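Aminotransferase (Paracoccus denitrificans, PDB 4GRX) probably transfers amino groups from omega-amino donors to carbonyl acceptors, as a pyridoxal-phosphate-dependent class III aminotransferase. Local coordinates at residues Gly79-Gly93 / His338-Val351. Residues are numbered along the deposited sequence; the frame is centred on the assembly and turned at random.
Sequences GLIEAAKAQYDRFPG and HPVGCAIALKAIDV
Two nearly antiparallel helices, 79-90 and 339-351, pack at the dimer interface of this class III aminotransferase, their axes 8.9 Å apart at 151°. At one end the side chain of Val340 runs roughly perpendicular to that of Tyr88: CG2 of Val340 sits over the ring centre, 3.6 Å from the Tyr88 centroid and 11° off its normal. With CG1 anti to the backbone N (chi1 171°), Val340 sets CG1 toward the CE2 rim on the same face, while CG2 also reaches Pro92 O at 3.4 Å. The phenol OH of Tyr88 is hydrogen-bonded to Phe303 O of the second subunit, whose own Tyr88 packs on this one. In place of this Tyr88, an alanine is likely to leave that carbonyl without its donor and strip the Val340 methyls of their aromatic cover. Past the helix end, Pro92 O meets the edge of the His338 imidazole near its plane, 3.2 Å from CE1. His338 is the N-cap of helix 339-351, ND1 accepting a weak bond from Val340 N, while NE2 makes a weak hydrogen bond to Gly302 O of the second subunit. The Gln87 chain, bent at chi2, lays CG against Val340 CA and brings NE2 to 3.4 Å from Ala343 CB. Small residues line the middle, where Ala84 CB meets Ile344 CD1 at 3.8 Å. Farther along, Lys347 runs its aliphatic chain past Ala83, CG lying 3.6 Å from Ala83 CB, and CD2 of Leu80 touches both Lys347 CG and Ala348 CB. Methyl, methylene and ring contacts thus dominate between the helices, whereas the polar ends of Tyr88 and His338 turn to carbonyls of the partner chain, tying this packing to the dimer.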
loop_
_atom_site.group_PDB
_atom_site.type_symbol
_atom_site.label_atom_id
_atom_site.label_comp_id
_atom_site.label_asym_id
_atom_site.label_seq_id
_atom_site.Cartn_x
_atom_site.Cartn_y
_atom_site.Cartn_z
ATOM N N GLY A 79 2.481 -21.289 -16.091
ATOM C CA GLY A 79 1.859 -20.289 -16.949
ATOM C C GLY A 79 2.018 -18.903 -16.371
ATOM O O GLY A 79 2.386 -17.965 -17.076
ATOM N N LEU A 80 1.747 -18.781 -15.074
ATOM C CA LEU A 80 1.932 -17.527 -14.367
ATOM C C LEU A 80 3.400 -17.095 -14.274
ATOM O O LEU A 80 3.701 -15.901 -14.399
ATOM C CB LEU A 80 1.295 -17.602 -12.986
ATOM C CG LEU A 80 -0.226 -17.421 -12.972
ATOM C CD1 LEU A 80 -0.845 -18.035 -11.727
ATOM C CD2 LEU A 80 -0.618 -15.957 -13.094
ATOM N N ILE A 81 4.312 -18.045 -14.060
ATOM C CA ILE A 81 5.733 -17.709 -14.020
ATOM C C ILE A 81 6.133 -17.130 -15.371
ATOM O O ILE A 81 6.765 -16.073 -15.452
ATOM C CB ILE A 81 6.617 -18.924 -13.634
ATOM C CG1 ILE A 81 6.535 -19.185 -12.128
ATOM C CG2 ILE A 81 8.076 -18.730 -14.064
ATOM C CD1 ILE A 81 7.108 -20.521 -11.710
ATOM N N GLU A 82 5.715 -17.819 -16.429
ATOM C CA GLU A 82 6.064 -17.453 -17.792
ATOM C C GLU A 82 5.461 -16.103 -18.189
ATOM O O GLU A 82 6.110 -15.323 -18.888
ATOM C CB GLU A 82 5.652 -18.572 -18.763
ATOM C CG GLU A 82 6.745 -19.020 -19.723
ATOM C CD GLU A 82 8.085 -19.348 -19.046
ATOM O OE1 GLU A 82 8.138 -20.148 -18.071
ATOM O OE2 GLU A 82 9.115 -18.811 -19.523
ATOM N N ALA A 83 4.243 -15.828 -17.718
ATOM C CA ALA A 83 3.578 -14.530 -17.945
ATOM C C ALA A 83 4.299 -13.336 -17.310
ATOM O O ALA A 83 4.442 -12.284 -17.934
ATOM C CB ALA A 83 2.120 -14.572 -17.504
ATOM N N ALA A 84 4.763 -13.516 -16.081
ATOM C CA ALA A 84 5.474 -12.466 -15.367
ATOM C C ALA A 84 6.782 -12.128 -16.066
ATOM O O ALA A 84 7.092 -10.958 -16.291
ATOM C CB ALA A 84 5.734 -12.888 -13.928
ATOM N N LYS A 85 7.540 -13.165 -16.417
ATOM C CA LYS A 85 8.841 -12.986 -17.051
ATOM C C LYS A 85 8.732 -12.251 -18.392
ATOM O O LYS A 85 9.554 -11.386 -18.699
ATOM C CB LYS A 85 9.544 -14.329 -17.220
ATOM C CG LYS A 85 9.901 -15.014 -15.908
ATOM C CD LYS A 85 10.921 -16.129 -16.098
ATOM C CE LYS A 85 10.334 -17.330 -16.821
ATOM N NZ LYS A 85 11.360 -18.385 -17.031
ATOM N N ALA A 86 7.706 -12.596 -19.169
ATOM C CA ALA A 86 7.435 -11.953 -20.455
ATOM C C ALA A 86 7.234 -10.456 -20.294
ATOM O O ALA A 86 7.753 -9.675 -21.090
ATOM C CB ALA A 86 6.229 -12.588 -21.144
ATOM N N GLN A 87 6.505 -10.054 -19.252
ATOM C CA GLN A 87 6.277 -8.635 -19.027
ATOM C C GLN A 87 7.515 -7.887 -18.565
ATOM O O GLN A 87 7.691 -6.712 -18.892
ATOM C CB GLN A 87 5.109 -8.375 -18.084
ATOM C CG GLN A 87 4.690 -6.900 -18.072
ATOM C CD GLN A 87 4.212 -6.401 -19.430
ATOM O OE1 GLN A 87 4.659 -5.356 -19.931
ATOM N NE2 GLN A 87 3.304 -7.161 -20.044
ATOM N N TYR A 88 8.381 -8.556 -17.818
ATOM C CA TYR A 88 9.678 -7.962 -17.504
ATOM C C TYR A 88 10.587 -7.799 -18.736
ATOM O O TYR A 88 11.365 -6.844 -18.818
ATOM C CB TYR A 88 10.375 -8.720 -16.375
ATOM C CG TYR A 88 9.923 -8.259 -15.022
ATOM C CD1 TYR A 88 10.374 -7.049 -14.498
ATOM C CD2 TYR A 88 9.020 -9.007 -14.273
ATOM C CE1 TYR A 88 9.957 -6.609 -13.251
ATOM C CE2 TYR A 88 8.594 -8.573 -13.027
ATOM C CZ TYR A 88 9.068 -7.374 -12.517
ATOM O OH TYR A 88 8.663 -6.917 -11.277
ATOM N N ASP A 89 10.469 -8.722 -19.693
ATOM C CA ASP A 89 11.204 -8.643 -20.962
ATOM C C ASP A 89 10.731 -7.457 -21.761
ATOM O O ASP A 89 11.487 -6.876 -22.521
ATOM C CB ASP A 89 10.979 -9.898 -21.808
ATOM C CG ASP A 89 11.814 -11.071 -21.353
ATOM O OD1 ASP A 89 12.990 -10.857 -20.978
ATOM O OD2 ASP A 89 11.297 -12.215 -21.374
ATOM N N ARG A 90 9.466 -7.108 -21.574
ATOM C CA ARG A 90 8.775 -6.176 -22.445
ATOM C C ARG A 90 8.830 -4.754 -21.881
ATOM O O ARG A 90 9.189 -3.808 -22.593
ATOM C CB ARG A 90 7.329 -6.663 -22.623
ATOM C CG ARG A 90 6.513 -5.965 -23.685
ATOM C CD ARG A 90 5.039 -6.339 -23.551
ATOM N NE ARG A 90 4.162 -5.382 -24.233
ATOM C CZ ARG A 90 4.055 -5.258 -25.556
ATOM N NH1 ARG A 90 4.779 -6.020 -26.362
ATOM N NH2 ARG A 90 3.235 -4.358 -26.076
ATOM N N PHE A 91 8.486 -4.612 -20.606
ATOM C CA PHE A 91 8.369 -3.308 -19.977
ATOM C C PHE A 91 8.194 -3.519 -18.487
ATOM O O PHE A 91 7.074 -3.786 -18.030
ATOM C CB PHE A 91 7.153 -2.564 -20.525
ATOM C CG PHE A 91 7.094 -1.107 -20.149
ATOM C CD1 PHE A 91 5.882 -0.527 -19.771
ATOM C CD2 PHE A 91 8.233 -0.309 -20.183
ATOM C CE1 PHE A 91 5.808 0.823 -19.442
ATOM C CE2 PHE A 91 8.167 1.038 -19.853
ATOM C CZ PHE A 91 6.954 1.608 -19.490
ATOM N N PRO A 92 9.295 -3.381 -17.726
ATOM C CA PRO A 92 9.390 -3.812 -16.326
ATOM C C PRO A 92 8.786 -2.879 -15.279
ATOM O O PRO A 92 8.560 -3.320 -14.149
ATOM C CB PRO A 92 10.891 -3.948 -16.103
ATOM C CG PRO A 92 11.499 -2.991 -17.058
ATOM C CD PRO A 92 10.536 -2.744 -18.186
ATOM N N GLY A 93 8.533 -1.619 -15.629
ATOM C CA GLY A 93 7.972 -0.679 -14.658
ATOM C C GLY A 93 7.461 0.616 -15.250
ATOM O O GLY A 93 7.964 1.081 -16.275
ATOM N N HIS A 338 0.507 -0.804 -12.400
ATOM C CA HIS A 338 1.815 -1.292 -12.823
ATOM C C HIS A 338 1.733 -2.229 -14.005
ATOM O O HIS A 338 0.899 -3.142 -14.009
ATOM C CB HIS A 338 2.493 -1.979 -11.645
ATOM C CG HIS A 338 3.983 -2.027 -11.748
ATOM N ND1 HIS A 338 4.623 -2.941 -12.494
ATOM C CD2 HIS A 338 4.960 -1.241 -11.159
ATOM C CE1 HIS A 338 5.950 -2.746 -12.395
ATOM N NE2 HIS A 338 6.156 -1.706 -11.577
ATOM N N PRO A 339 2.587 -2.012 -15.032
ATOM C CA PRO A 339 2.601 -2.865 -16.227
ATOM C C PRO A 339 2.755 -4.348 -15.891
ATOM O O PRO A 339 1.944 -5.165 -16.334
ATOM C CB PRO A 339 3.814 -2.359 -17.017
ATOM C CG PRO A 339 4.571 -1.476 -16.080
ATOM C CD PRO A 339 3.546 -0.904 -15.158
ATOM N N VAL A 340 3.758 -4.684 -15.084
ATOM C CA VAL A 340 3.960 -6.061 -14.661
ATOM C C VAL A 340 2.734 -6.632 -13.935
ATOM O O VAL A 340 2.236 -7.707 -14.282
ATOM C CB VAL A 340 5.236 -6.214 -13.813
ATOM C CG1 VAL A 340 5.300 -7.603 -13.201
ATOM C CG2 VAL A 340 6.471 -5.971 -14.672
ATOM N N GLY A 341 2.239 -5.908 -12.944
ATOM C CA GLY A 341 1.134 -6.399 -12.140
ATOM C C GLY A 341 -0.151 -6.567 -12.909
ATOM O O GLY A 341 -0.952 -7.451 -12.607
ATOM N N CYS A 342 -0.359 -5.706 -13.896
ATOM C CA CYS A 342 -1.562 -5.766 -14.700
ATOM C C CYS A 342 -1.535 -6.987 -15.609
ATOM O O CYS A 342 -2.517 -7.729 -15.664
ATOM C CB CYS A 342 -1.730 -4.486 -15.510
ATOM S SG CYS A 342 -2.267 -3.056 -14.540
ATOM N N ALA A 343 -0.407 -7.194 -16.295
ATOM C CA ALA A 343 -0.150 -8.401 -17.085
ATOM C C ALA A 343 -0.434 -9.669 -16.300
ATOM O O ALA A 343 -1.104 -10.578 -16.805
ATOM C CB ALA A 343 1.289 -8.423 -17.569
ATOM N N ILE A 344 0.080 -9.717 -15.070
ATOM C CA ILE A 344 -0.040 -10.890 -14.219
ATOM C C ILE A 344 -1.500 -11.163 -13.865
ATOM O O ILE A 344 -1.967 -12.315 -13.879
ATOM C CB ILE A 344 0.824 -10.736 -12.946
ATOM C CG1 ILE A 344 2.317 -10.847 -13.309
ATOM C CG2 ILE A 344 0.412 -11.746 -11.882
ATOM C CD1 ILE A 344 3.278 -10.582 -12.166
ATOM N N ALA A 345 -2.218 -10.091 -13.564
ATOM C CA ALA A 345 -3.617 -10.188 -13.215
ATOM C C ALA A 345 -4.430 -10.724 -14.403
ATOM O O ALA A 345 -5.275 -11.600 -14.229
ATOM C CB ALA A 345 -4.137 -8.841 -12.739
ATOM N N LEU A 346 -4.160 -10.221 -15.602
ATOM C CA LEU A 346 -4.798 -10.746 -16.801
ATOM C C LEU A 346 -4.610 -12.257 -16.868
ATOM O O LEU A 346 -5.583 -13.002 -16.961
ATOM C CB LEU A 346 -4.231 -10.078 -18.054
ATOM C CG LEU A 346 -4.674 -8.640 -18.375
ATOM C CD1 LEU A 346 -3.832 -8.074 -19.510
ATOM C CD2 LEU A 346 -6.160 -8.544 -18.706
ATOM N N LYS A 347 -3.358 -12.703 -16.780
ATOM C CA LYS A 347 -3.050 -14.119 -16.730
ATOM C C LYS A 347 -3.724 -14.843 -15.565
ATOM O O LYS A 347 -4.246 -15.948 -15.745
ATOM C CB LYS A 347 -1.544 -14.350 -16.674
ATOM C CG LYS A 347 -1.151 -15.804 -16.872
ATOM C CD LYS A 347 -1.434 -16.255 -18.293
ATOM C CE LYS A 347 -1.428 -17.768 -18.386
ATOM N NZ LYS A 347 -1.811 -18.224 -19.748
ATOM N N ALA A 348 -3.704 -14.241 -14.378
ATOM C CA ALA A 348 -4.336 -14.879 -13.216
ATOM C C ALA A 348 -5.854 -15.037 -13.400
ATOM O O ALA A 348 -6.409 -16.109 -13.138
ATOM C CB ALA A 348 -4.019 -14.124 -11.930
ATOM N N ILE A 349 -6.511 -13.967 -13.849
ATOM C CA ILE A 349 -7.937 -14.008 -14.178
ATOM C C ILE A 349 -8.225 -15.109 -15.220
ATOM O O ILE A 349 -9.144 -15.918 -15.049
ATOM C CB ILE A 349 -8.454 -12.609 -14.614
ATOM C CG1 ILE A 349 -8.433 -11.664 -13.396
ATOM C CG2 ILE A 349 -9.856 -12.689 -15.228
ATOM C CD1 ILE A 349 -8.284 -10.199 -13.718
ATOM N N ASP A 350 -7.412 -15.159 -16.267
ATOM C CA ASP A 350 -7.563 -16.184 -17.299
ATOM C C ASP A 350 -7.369 -17.590 -16.722
ATOM O O ASP A 350 -8.194 -18.472 -16.964
ATOM C CB ASP A 350 -6.612 -15.937 -18.477
ATOM C CG ASP A 350 -6.962 -16.775 -19.705
ATOM O OD1 ASP A 350 -8.052 -17.396 -19.732
ATOM O OD2 ASP A 350 -6.148 -16.810 -20.657
ATOM N N VAL A 351 -6.297 -17.793 -15.954
ATOM C CA VAL A 351 -6.005 -19.103 -15.352
ATOM C C VAL A 351 -7.158 -19.614 -14.477
ATOM O O VAL A 351 -7.594 -20.762 -14.621
ATOM C CB VAL A 351 -4.674 -19.092 -14.556
ATOM C CG1 VAL A 351 -4.593 -20.276 -13.595
ATOM C CG2 VAL A 351 -3.482 -19.098 -15.506
#